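Local structure of PfhB2 (6U8T) at residues His44-Lys49 and Ala147-Ile152; Thr60-Glu63 and His69-Gln72; Val172-Pro177 and Ser192-Ala197. The protein probably acts as a cysteine protease of the papain-like clan, forming the YopT-type domain of a Pasteurella multocida toxin. The protein carries 1 engineered substitution. All coordinates share one frame; numbering follows the deposited sequence.

Contact 1. Residues His44-Lys49 and Ala147-Ile152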
ATOM      1  N   HIS C  44      19.904   0.075  13.150  1.00 13.90           N
ATOM      2  CA  HIS C  44      21.309   0.598  13.283  1.00 14.20           C
ATOM      3  C   HIS C  44      21.285   1.950  13.981  1.00 13.55           C
ATOM      4  O   HIS C  44      22.110   2.142  14.867  1.00 14.69           O
ATOM      5  CB  HIS C  44      22.007   0.661  11.935  1.00 14.23           C
ATOM      6  CG  HIS C  44      22.529  -0.650  11.471  1.00 15.29           C
ATOM      7  ND1 HIS C  44      21.706  -1.659  10.954  1.00 15.23           N
ATOM      8  CD2 HIS C  44      23.807  -1.090  11.377  1.00 15.91           C
ATOM      9  CE1 HIS C  44      22.469  -2.674  10.589  1.00 15.79           C
ATOM     10  NE2 HIS C  44      23.766  -2.345  10.865  1.00 16.41           N
ATOM     11  N   TRP C  45      20.388   2.840  13.588  1.00 12.42           N
ATOM     12  CA  TRP C  45      20.211   4.165  14.204  1.00 12.58           C
ATOM     13  C   TRP C  45      19.944   4.008  15.721  1.00 12.84           C
ATOM     14  O   TRP C  45      20.535   4.706  16.508  1.00 12.07           O
ATOM     15  CB  TRP C  45      19.069   4.901  13.508  1.00 12.08           C
ATOM     16  CG  TRP C  45      18.920   6.330  13.934  1.00 12.53           C
ATOM     17  CD1 TRP C  45      19.555   7.418  13.406  1.00 13.03           C
ATOM     18  CD2 TRP C  45      18.047   6.834  14.963  1.00 12.69           C
ATOM     19  NE1 TRP C  45      19.117   8.561  14.025  1.00 13.41           N
ATOM     20  CE2 TRP C  45      18.203   8.240  14.979  1.00 12.96           C
ATOM     21  CE3 TRP C  45      17.128   6.234  15.852  1.00 12.57           C
ATOM     22  CZ2 TRP C  45      17.478   9.062  15.837  1.00 13.28           C
ATOM     23  CZ3 TRP C  45      16.400   7.055  16.693  1.00 12.60           C
ATOM     24  CH2 TRP C  45      16.586   8.444  16.697  1.00 13.03           C
ATOM     25  N   ILE C  46      19.066   3.072  16.096  1.00 13.15           N
ATOM     26  CA  ILE C  46      18.726   2.868  17.529  1.00 13.90           C
ATOM     27  C   ILE C  46      19.996   2.412  18.272  1.00 14.88           C
ATOM     28  O   ILE C  46      20.330   3.033  19.285  1.00 14.80           O
ATOM     29  CB  ILE C  46      17.536   1.908  17.701  1.00 13.32           C
ATOM     30  CG1 ILE C  46      16.255   2.563  17.212  1.00 13.04           C
ATOM     31  CG2 ILE C  46      17.401   1.476  19.136  1.00 13.85           C
ATOM     32  CD1 ILE C  46      15.061   1.630  17.219  1.00 13.52           C
ATOM     33  N   ALA C  47      20.695   1.399  17.759  1.00 15.77           N
ATOM     34  CA  ALA C  47      21.960   0.879  18.344  1.00 17.32           C
ATOM     35  C   ALA C  47      22.987   1.994  18.463  1.00 18.01           C
ATOM     36  O   ALA C  47      23.705   2.022  19.442  1.00 20.81           O
ATOM     37  CB  ALA C  47      22.521  -0.270  17.550  1.00 17.46           C
ATOM     38  N   ASN C  48      23.060   2.880  17.484  1.00 18.52           N
ATOM     39  CA  ASN C  48      24.047   3.988  17.467  1.00 19.45           C
ATOM     40  C   ASN C  48      23.691   4.980  18.578  1.00 20.42           C
ATOM     41  O   ASN C  48      24.600   5.390  19.307  1.00 25.15           O
ATOM     42  CB  ASN C  48      24.125   4.624  16.084  1.00 19.65           C
ATOM     43  CG  ASN C  48      25.149   5.736  16.024  1.00 22.21           C
ATOM     44  OD1 ASN C  48      26.276   5.469  15.620  1.00 24.86           O
ATOM     45  ND2 ASN C  48      24.776   6.958  16.398  1.00 20.99           N
ATOM     46  N   LYS C  49      22.424   5.337  18.746  1.00 20.32           N
ATOM     47  CA  LYS C  49      21.984   6.353  19.735  1.00 21.58           C
ATOM     48  C   LYS C  49      22.115   5.831  21.167  1.00 24.23           C
ATOM     49  O   LYS C  49      22.437   6.615  22.047  1.00 29.02           O
ATOM     50  CB  LYS C  49      20.554   6.772  19.448  1.00 19.88           C
ATOM     51  CG  LYS C  49      20.404   7.617  18.204  1.00 19.38           C
ATOM     52  CD  LYS C  49      21.184   8.894  18.223  1.00 21.09           C
ATOM     53  CE  LYS C  49      20.700   9.841  17.157  1.00 22.36           C
ATOM     54  NZ  LYS C  49      21.089  11.223  17.497  1.00 25.66           N
ATOM     55  N   ALA C 147      13.277   8.779  29.465  1.00 25.43           N
ATOM     56  CA  ALA C 147      13.966   8.485  28.195  1.00 24.20           C
ATOM     57  C   ALA C 147      13.514   7.130  27.621  1.00 22.89           C
ATOM     58  O   ALA C 147      13.189   6.199  28.391  1.00 23.57           O
ATOM     59  CB  ALA C 147      15.458   8.523  28.426  1.00 23.43           C
ATOM     60  N   GLY C 148      13.541   7.028  26.296  1.00 21.50           N
ATOM     61  CA  GLY C 148      13.365   5.754  25.560  1.00 19.57           C
ATOM     62  C   GLY C 148      13.528   5.913  24.062  1.00 17.26           C
ATOM     63  O   GLY C 148      13.254   6.990  23.513  1.00 16.72           O
ATOM     64  N   ALA C 149      14.020   4.858  23.440  1.00 16.16           N
ATOM     65  CA  ALA C 149      14.166   4.701  21.986  1.00 15.80           C
ATOM     66  C   ALA C 149      13.005   3.839  21.472  1.00 15.66           C
ATOM     67  O   ALA C 149      12.569   2.939  22.203  1.00 15.98           O
ATOM     68  CB  ALA C 149      15.511   4.058  21.714  1.00 16.21           C
ATOM     69  N   LYS C 150      12.521   4.097  20.250  1.00 15.58           N
ATOM     70  CA  LYS C 150      11.361   3.395  19.637  1.00 15.81           C
ATOM     71  C   LYS C 150      11.705   2.979  18.208  1.00 15.22           C
ATOM     72  O   LYS C 150      12.309   3.803  17.473  1.00 14.52           O
ATOM     73  CB  LYS C 150      10.110   4.279  19.640  1.00 16.37           C
ATOM     74  CG  LYS C 150       9.559   4.614  21.021  1.00 17.69           C
ATOM     75  CD  LYS C 150      10.132   5.866  21.657  1.00 18.29           C
ATOM     76  CE  LYS C 150       9.661   6.098  23.088  1.00 19.27           C
ATOM     77  NZ  LYS C 150       8.263   5.628  23.329  1.00 19.95           N
ATOM     78  N   LYS C 151      11.379   1.739  17.844  1.00 14.69           N
ATOM     79  CA  LYS C 151      11.244   1.306  16.448  1.00 14.83           C
ATOM     80  C   LYS C 151       9.748   1.244  16.120  1.00 14.71           C
ATOM     81  O   LYS C 151       9.010   0.487  16.775  1.00 14.79           O
ATOM     82  CB  LYS C 151      11.937  -0.035  16.235  1.00 16.54           C
ATOM     83  CG  LYS C 151      12.082  -0.485  14.783  1.00 16.42           C
ATOM     84  CD  LYS C 151      13.152  -1.529  14.625  1.00 18.01           C
ATOM     85  CE  LYS C 151      12.838  -2.789  15.378  1.00 20.07           C
ATOM     86  NZ  LYS C 151      11.618  -3.433  14.860  1.00 22.58           N
ATOM     87  N   ILE C 152       9.331   2.053  15.158  1.00 14.61           N
ATOM     88  CA  ILE C 152       7.923   2.355  14.826  1.00 15.80           C
ATOM     89  C   ILE C 152       7.582   1.740  13.455  1.00 16.79           C
ATOM     90  O   ILE C 152       8.175   2.178  12.444  1.00 16.03           O
ATOM     91  CB  ILE C 152       7.702   3.874  14.870  1.00 16.03           C
ATOM     92  CG1 ILE C 152       8.159   4.489  16.196  1.00 15.95           C
ATOM     93  CG2 ILE C 152       6.241   4.203  14.613  1.00 16.04           C
ATOM     94  CD1 ILE C 152       8.641   5.920  16.083  1.00 15.51           C
TER
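I46 and A149 touch beside the indole of W45, one face of which has K49 CG 3.9 Å above its centre, a neighbour from the next turn of the same helix. The W45 ring also stacks with F175 of the second subunit. I46 carries the contact with both its branches, and its CD1 packs against K150 O at 3.5 Å. CG1 stands anti to the carbonyl carbon (chi1 -70°) and the chain runs on extended, which sets CD1 against the strand, touching K151 CB (3.7 Å) as well as that oxygen. The other branch, CG2, rests against A149 CB at 4.1 Å. The axes of 44-49 and 147-152 run almost antiparallel (171°) and approach to 9.1 Å. The lysine ends find partners elsewhere: K151 NZ forms a salt bridge with E39, farther back on helix 20-51, and K150 NZ bonds N218 of the second subunit, whose strand pairs with residues 147-152 in an antiparallel ladder. I46 thus meets the strand through two methyls, against A149 CB, K151 CB and K150 O; the join is purely van der Waals, with polar bonding left to the interface and the lysine tips.

Contact 2. Residues Thr60-Glu63 and His69-Gln72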
ATOM      1  N   THR C  60      29.153   8.710  14.729  1.00 36.18           N
ATOM      2  CA  THR C  60      28.032   9.033  13.803  1.00 32.55           C
ATOM      3  C   THR C  60      27.940   7.922  12.753  1.00 31.68           C
ATOM      4  O   THR C  60      28.918   7.222  12.510  1.00 31.59           O
ATOM      5  CB  THR C  60      28.196  10.452  13.257  1.00 30.94           C
ATOM      6  OG1 THR C  60      27.103  10.536  12.349  1.00 30.18           O
ATOM      7  CG2 THR C  60      29.519  10.722  12.585  1.00 31.92           C
HETATM    8  N   MSE C  61      26.749   7.696  12.186  1.00 31.61           N
HETATM    9  CA  MSE C  61      26.637   6.851  11.003  1.00 31.31           C
HETATM   10  C   MSE C  61      26.724   7.679   9.722  1.00 28.53           C
HETATM   11  O   MSE C  61      26.734   7.111   8.625  1.00 28.18           O
HETATM   12  CB  MSE C  61      25.294   6.137  10.884  1.00 35.09           C
HETATM   13  CG  MSE C  61      24.708   5.537  12.126  1.00 42.41           C
HETATM   14 SE   MSE C  61      23.079   4.591  11.512  1.00 48.66          SE
HETATM   15  CE  MSE C  61      21.917   5.603  10.317  1.00 37.20           C
ATOM     16  N   TYR C  62      26.813   9.006   9.871  1.00 25.75           N
ATOM     17  CA  TYR C  62      26.786   9.947   8.767  1.00 25.31           C
ATOM     18  C   TYR C  62      28.205  10.243   8.286  1.00 27.28           C
ATOM     19  O   TYR C  62      29.076  10.485   9.128  1.00 27.04           O
ATOM     20  CB  TYR C  62      26.017  11.206   9.191  1.00 23.70           C
ATOM     21  CG  TYR C  62      24.631  10.904   9.736  1.00 22.11           C
ATOM     22  CD1 TYR C  62      23.771  10.021   9.083  1.00 20.80           C
ATOM     23  CD2 TYR C  62      24.180  11.488  10.914  1.00 20.73           C
ATOM     24  CE1 TYR C  62      22.501   9.758   9.569  1.00 19.65           C
ATOM     25  CE2 TYR C  62      22.911  11.253  11.403  1.00 19.96           C
ATOM     26  CZ  TYR C  62      22.083  10.364  10.743  1.00 19.33           C
ATOM     27  OH  TYR C  62      20.866  10.046  11.233  1.00 18.63           O
ATOM     28  N   GLU C  63      28.408  10.210   6.964  1.00 29.86           N
ATOM     29  CA  GLU C  63      29.710  10.492   6.294  1.00 33.39           C
ATOM     30  C   GLU C  63      30.041  11.979   6.482  1.00 34.18           C
ATOM     31  O   GLU C  63      29.271  12.794   6.008  1.00 36.31           O
ATOM     32  CB  GLU C  63      29.644  10.092   4.808  1.00 35.86           C
ATOM     33  CG  GLU C  63      31.005  10.012   4.100  1.00 39.54           C
ATOM     34  CD  GLU C  63      32.144   9.469   4.947  1.00 44.91           C
ATOM     35  OE1 GLU C  63      32.057   8.311   5.407  1.00 47.76           O
ATOM     36  OE2 GLU C  63      33.120  10.225   5.182  1.00 60.77           O
ATOM     37  N   HIS C  69      24.839  11.376   3.082  1.00 27.10           N
ATOM     38  CA  HIS C  69      25.144   9.939   2.864  1.00 25.94           C
ATOM     39  C   HIS C  69      25.574   9.288   4.168  1.00 23.98           C
ATOM     40  O   HIS C  69      26.148   9.990   5.025  1.00 23.97           O
ATOM     41  CB  HIS C  69      26.201   9.745   1.787  1.00 27.78           C
ATOM     42  CG  HIS C  69      25.772  10.177   0.434  1.00 29.59           C
ATOM     43  ND1 HIS C  69      24.977   9.384  -0.366  1.00 33.60           N
ATOM     44  CD2 HIS C  69      26.042  11.294  -0.275  1.00 33.08           C
ATOM     45  CE1 HIS C  69      24.734  10.009  -1.510  1.00 36.26           C
ATOM     46  NE2 HIS C  69      25.427  11.185  -1.498  1.00 35.48           N
ATOM     47  N   LEU C  70      25.296   7.988   4.294  1.00 22.80           N
ATOM     48  CA  LEU C  70      25.749   7.162   5.433  1.00 22.48           C
ATOM     49  C   LEU C  70      27.189   6.749   5.138  1.00 24.31           C
ATOM     50  O   LEU C  70      27.575   6.760   3.971  1.00 24.95           O
ATOM     51  CB  LEU C  70      24.825   5.956   5.607  1.00 22.24           C
ATOM     52  CG  LEU C  70      23.326   6.224   5.810  1.00 21.97           C
ATOM     53  CD1 LEU C  70      22.648   4.923   6.238  1.00 21.16           C
ATOM     54  CD2 LEU C  70      23.050   7.305   6.857  1.00 21.69           C
ATOM     55  N   LYS C  71      27.988   6.478   6.172  1.00 26.26           N
ATOM     56  CA  LYS C  71      29.333   5.881   6.018  1.00 25.96           C
ATOM     57  C   LYS C  71      29.177   4.520   5.348  1.00 25.10           C
ATOM     58  O   LYS C  71      28.121   3.835   5.605  1.00 22.17           O
ATOM     59  CB  LYS C  71      29.951   5.668   7.389  1.00 27.55           C
ATOM     60  CG  LYS C  71      30.399   6.935   8.095  1.00 30.08           C
ATOM     61  CD  LYS C  71      30.886   6.616   9.487  1.00 32.48           C
ATOM     62  CE  LYS C  71      31.649   7.742  10.163  1.00 34.59           C
ATOM     63  NZ  LYS C  71      32.179   7.210  11.436  1.00 35.99           N
ATOM     64  N   GLN C  72      30.186   4.125   4.569  1.00 26.51           N
ATOM     65  CA  GLN C  72      30.218   2.867   3.784  1.00 27.39           C
ATOM     66  C   GLN C  72      30.118   1.664   4.734  1.00 27.84           C
ATOM     67  O   GLN C  72      29.394   0.731   4.384  1.00 28.33           O
ATOM     68  CB  GLN C  72      31.463   2.779   2.900  1.00 29.19           C
ATOM     69  CG  GLN C  72      31.360   1.695   1.847  1.00 30.66           C
ATOM     70  CD  GLN C  72      30.125   1.810   0.976  1.00 31.01           C
ATOM     71  OE1 GLN C  72      29.813   2.883   0.461  1.00 30.96           O
ATOM     72  NE2 GLN C  72      29.389   0.709   0.824  1.00 31.11           N
TER
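M61 O takes the backbone N-H of K71 at 2.8 Å in a nearly straight bond (168° at the hydrogen). The same oxygen has a second, softer partner, L70 CA, in a CA-H...O contact at 3.3 Å. Two residues along, E63 N bonds H69 O at 3.0 Å, and these two bonds flank Y62 and L70, whose backbones form a single beta bridge. T60 OG1 accepts from Y62 N, an ST turn. L70 lies alongside Y62 and M61: its CD2 sits in plane at the tyrosine edge, 3.6 Å from CD1, with the selenomethionine methyl CE 4.0 Å away. K71 runs fully extended beyond CG, laying its aliphatic part past E63 OE1, which is 3.4 Å from CG, while NZ makes a weak bond to T60 O. Glutamate and lysine charges stay apart, OE1 of E63 to NZ of K71 6.1 Å, so the pair is not a salt bridge. The bridge closes the short turn between 60-63 and 69-72, within the loop that links helix 20-51 to helix 72-87, with K71 as N-cap of the latter. M61 packs on T41, H44 and N48, L70 on I75 and I78, and Y62 reaches E181 and F14 of the second subunit.

Contact 3. Residues Val172-Pro177 and Ser192-Ala197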
ATOM      1  N   VAL C 172     -16.859 -16.869 -19.822  1.00 66.82           N
ATOM      2  CA  VAL C 172     -16.329 -15.762 -18.969  1.00 61.77           C
ATOM      3  C   VAL C 172     -15.287 -14.983 -19.766  1.00 57.97           C
ATOM      4  O   VAL C 172     -14.305 -15.589 -20.211  1.00 57.50           O
ATOM      5  CB  VAL C 172     -15.740 -16.274 -17.642  1.00 60.84           C
ATOM      6  CG1 VAL C 172     -15.386 -15.113 -16.730  1.00 58.30           C
ATOM      7  CG2 VAL C 172     -16.680 -17.235 -16.937  1.00 63.40           C
ATOM      8  N   VAL C 173     -15.526 -13.694 -19.978  1.00 55.48           N
ATOM      9  CA  VAL C 173     -14.495 -12.781 -20.537  1.00 53.55           C
ATOM     10  C   VAL C 173     -14.006 -11.903 -19.389  1.00 50.32           C
ATOM     11  O   VAL C 173     -14.834 -11.248 -18.770  1.00 49.92           O
ATOM     12  CB  VAL C 173     -15.036 -11.959 -21.718  1.00 54.69           C
ATOM     13  CG1 VAL C 173     -13.941 -11.121 -22.342  1.00 53.70           C
ATOM     14  CG2 VAL C 173     -15.663 -12.855 -22.770  1.00 57.34           C
ATOM     15  N   PHE C 174     -12.704 -11.933 -19.088  1.00 47.99           N
ATOM     16  CA  PHE C 174     -12.076 -11.165 -17.988  1.00 44.82           C
ATOM     17  C   PHE C 174     -11.127 -10.134 -18.597  1.00 43.92           C
ATOM     18  O   PHE C 174     -10.350 -10.502 -19.480  1.00 44.47           O
ATOM     19  CB  PHE C 174     -11.353 -12.117 -17.041  1.00 43.78           C
ATOM     20  CG  PHE C 174     -10.698 -11.429 -15.872  1.00 40.92           C
ATOM     21  CD1 PHE C 174     -11.466 -10.821 -14.898  1.00 40.27           C
ATOM     22  CD2 PHE C 174      -9.326 -11.387 -15.748  1.00 39.49           C
ATOM     23  CE1 PHE C 174     -10.870 -10.186 -13.817  1.00 38.21           C
ATOM     24  CE2 PHE C 174      -8.727 -10.718 -14.693  1.00 37.24           C
ATOM     25  CZ  PHE C 174      -9.495 -10.146 -13.719  1.00 36.68           C
ATOM     26  N   PHE C 175     -11.210  -8.872 -18.183  1.00 42.44           N
ATOM     27  CA  PHE C 175     -10.383  -7.784 -18.755  1.00 41.50           C
ATOM     28  C   PHE C 175      -9.680  -7.053 -17.620  1.00 38.92           C
ATOM     29  O   PHE C 175     -10.353  -6.563 -16.689  1.00 37.79           O
ATOM     30  CB  PHE C 175     -11.219  -6.837 -19.623  1.00 43.24           C
ATOM     31  CG  PHE C 175     -10.440  -5.641 -20.104  1.00 43.34           C
ATOM     32  CD1 PHE C 175      -9.513  -5.753 -21.131  1.00 43.84           C
ATOM     33  CD2 PHE C 175     -10.599  -4.404 -19.493  1.00 42.40           C
ATOM     34  CE1 PHE C 175      -8.774  -4.655 -21.542  1.00 43.44           C
ATOM     35  CE2 PHE C 175      -9.860  -3.307 -19.919  1.00 41.72           C
ATOM     36  CZ  PHE C 175      -8.960  -3.431 -20.946  1.00 42.03           C
ATOM     37  N   ASP C 176      -8.355  -7.006 -17.708  1.00 37.85           N
ATOM     38  CA  ASP C 176      -7.469  -6.271 -16.770  1.00 35.79           C
ATOM     39  C   ASP C 176      -6.631  -5.282 -17.574  1.00 35.63           C
ATOM     40  O   ASP C 176      -5.722  -5.673 -18.297  1.00 35.58           O
ATOM     41  CB  ASP C 176      -6.608  -7.251 -15.984  1.00 34.76           C
ATOM     42  CG  ASP C 176      -5.809  -6.589 -14.883  1.00 32.48           C
ATOM     43  OD1 ASP C 176      -5.668  -5.345 -14.932  1.00 32.10           O
ATOM     44  OD2 ASP C 176      -5.394  -7.305 -13.968  1.00 31.10           O
ATOM     45  N   PRO C 177      -6.921  -3.971 -17.479  1.00 35.60           N
ATOM     46  CA  PRO C 177      -6.213  -2.961 -18.256  1.00 36.33           C
ATOM     47  C   PRO C 177      -4.691  -2.964 -18.034  1.00 35.75           C
ATOM     48  O   PRO C 177      -4.017  -2.284 -18.780  1.00 35.10           O
ATOM     49  CB  PRO C 177      -6.767  -1.612 -17.785  1.00 36.01           C
ATOM     50  CG  PRO C 177      -7.908  -1.906 -16.858  1.00 35.86           C
ATOM     51  CD  PRO C 177      -7.960  -3.400 -16.629  1.00 36.08           C
ATOM     52  N   SER C 192     -10.533 -21.571 -11.359  1.00 60.92           N
ATOM     53  CA  SER C 192      -9.237 -22.233 -11.052  1.00 59.56           C
ATOM     54  C   SER C 192      -8.082 -21.320 -11.455  1.00 56.70           C
ATOM     55  O   SER C 192      -7.205 -21.127 -10.639  1.00 56.17           O
ATOM     56  CB  SER C 192      -9.130 -23.555 -11.709  1.00 61.76           C
ATOM     57  OG  SER C 192     -10.268 -24.302 -11.364  1.00 63.99           O
ATOM     58  N   TRP C 193      -8.112 -20.773 -12.669  1.00 56.25           N
ATOM     59  CA  TRP C 193      -7.077 -19.859 -13.208  1.00 54.12           C
ATOM     60  C   TRP C 193      -6.939 -18.632 -12.316  1.00 54.11           C
ATOM     61  O   TRP C 193      -5.804 -18.286 -12.000  1.00 53.32           O
ATOM     62  CB  TRP C 193      -7.403 -19.434 -14.632  1.00 56.07           C
ATOM     63  CG  TRP C 193      -6.488 -18.367 -15.127  1.00 55.04           C
ATOM     64  CD1 TRP C 193      -5.229 -18.521 -15.635  1.00 55.50           C
ATOM     65  CD2 TRP C 193      -6.754 -16.959 -15.138  1.00 52.83           C
ATOM     66  NE1 TRP C 193      -4.715 -17.306 -15.996  1.00 54.20           N
ATOM     67  CE2 TRP C 193      -5.628 -16.332 -15.709  1.00 53.16           C
ATOM     68  CE3 TRP C 193      -7.840 -16.174 -14.759  1.00 53.22           C
ATOM     69  CZ2 TRP C 193      -5.566 -14.959 -15.901  1.00 51.96           C
ATOM     70  CZ3 TRP C 193      -7.771 -14.811 -14.922  1.00 52.12           C
ATOM     71  CH2 TRP C 193      -6.648 -14.217 -15.486  1.00 51.86           C
ATOM     72  N   LEU C 194      -8.045 -17.997 -11.936  1.00 53.83           N
ATOM     73  CA  LEU C 194      -8.048 -16.771 -11.115  1.00 51.86           C
ATOM     74  C   LEU C 194      -7.415 -17.090  -9.754  1.00 54.98           C
ATOM     75  O   LEU C 194      -6.503 -16.334  -9.346  1.00 53.64           O
ATOM     76  CB  LEU C 194      -9.475 -16.246 -10.953  1.00 51.59           C
ATOM     77  CG  LEU C 194      -9.564 -14.790 -10.496  1.00 49.39           C
ATOM     78  CD1 LEU C 194      -9.128 -13.848 -11.608  1.00 48.50           C
ATOM     79  CD2 LEU C 194     -10.958 -14.422 -10.040  1.00 49.32           C
ATOM     80  N   LYS C 195      -7.828 -18.187  -9.119  1.00 58.15           N
ATOM     81  CA  LYS C 195      -7.401 -18.549  -7.742  1.00 58.76           C
ATOM     82  C   LYS C 195      -5.985 -19.134  -7.747  1.00 57.49           C
ATOM     83  O   LYS C 195      -5.234 -18.806  -6.846  1.00 60.37           O
ATOM     84  CB  LYS C 195      -8.397 -19.537  -7.120  1.00 62.69           C
ATOM     85  CG  LYS C 195      -9.814 -18.995  -6.970  1.00 64.27           C
ATOM     86  CD  LYS C 195     -10.731 -19.883  -6.168  1.00 67.24           C
ATOM     87  CE  LYS C 195     -11.919 -19.127  -5.605  1.00 70.49           C
ATOM     88  NZ  LYS C 195     -12.876 -20.037  -4.932  1.00 75.72           N
ATOM     89  N   GLU C 196      -5.631 -19.973  -8.717  1.00 61.20           N
ATOM     90  CA  GLU C 196      -4.395 -20.800  -8.651  1.00 59.85           C
ATOM     91  C   GLU C 196      -3.247 -20.132  -9.411  1.00 57.74           C
ATOM     92  O   GLU C 196      -2.114 -20.443  -9.058  1.00 57.86           O
ATOM     93  CB  GLU C 196      -4.627 -22.201  -9.202  1.00 62.01           C
ATOM     94  CG  GLU C 196      -5.559 -23.062  -8.363  1.00 65.88           C
ATOM     95  CD  GLU C 196      -5.974 -24.362  -9.059  1.00 74.53           C
ATOM     96  OE1 GLU C 196      -5.325 -24.738 -10.059  1.00 70.17           O
ATOM     97  OE2 GLU C 196      -6.981 -24.987  -8.643  1.00 83.74           O
ATOM     98  N   ALA C 197      -3.521 -19.247 -10.376  1.00 54.69           N
ATOM     99  CA  ALA C 197      -2.499 -18.683 -11.284  1.00 52.56           C
ATOM    100  C   ALA C 197      -2.490 -17.154 -11.195  1.00 51.81           C
ATOM    101  O   ALA C 197      -1.480 -16.601 -10.743  1.00 50.23           O
ATOM    102  CB  ALA C 197      -2.740 -19.161 -12.687  1.00 56.86           C
TER
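F174 and W193 join a helix to one face of an antiparallel sheet: strand 171-176, an inner strand of the four, and helix 187-201 lying against it, an arrangement consistent with the papain-like clan of this family. From the strand, the F174 CB points toward the helix. CG continues outward, anti to the backbone N (chi1 -179°), so the ring projects from the strand toward the helix. Next comes CD2, which meets the indole at two atoms together, W193 CZ3 and CH2, each 3.9 Å away. Farther round, CE2 touches CH2 at 4.1 Å. The last atom, CZ, leans on the other helix residue, with L194 CD1 at 4.3 Å. Relative to the indole, F174 CD2 lies at the edge, near its plane. The two planes make 67° and the centroids of the phenyl and six-membered rings are 5.9 Å apart, an oblique pairing. W193 is also anti at its first torsion, which swings its benzo end to the strand. The aromatic cluster extends beyond the pair: F198 meets F174 edge-to-face and also lies by W193, as does F184, while M182 of the adjacent strand touches both. Two residues on from F174 stands D176, probably the aspartate of the catalytic triad. Its OD1 is hydrogen-bonded to H161 NE2 and to the backbone N of N178, while OD2 pairs with Y204 OH.

Contacts 1 and 3 are buried and each pack a helix on a strand, one through a branched aliphatic residue, the other through aromatic rings; contact 2 lies at the surface, joins two loop segments and relies on backbone hydrogen bonds. Contacts 1 and 2 are neighbours, their centres about 17 Å apart: M61 SE lies 3.8 Å from W45 N, so the loop bridge rests directly on helix 20-51. Contact 3 lies on the far side of the chain's centre, about 46 Å from contact 1 between centres. The dimer closes that distance: all three contacts touch the second subunit, and P177, at the end of the strand segment of contact 3, packs on C42 there.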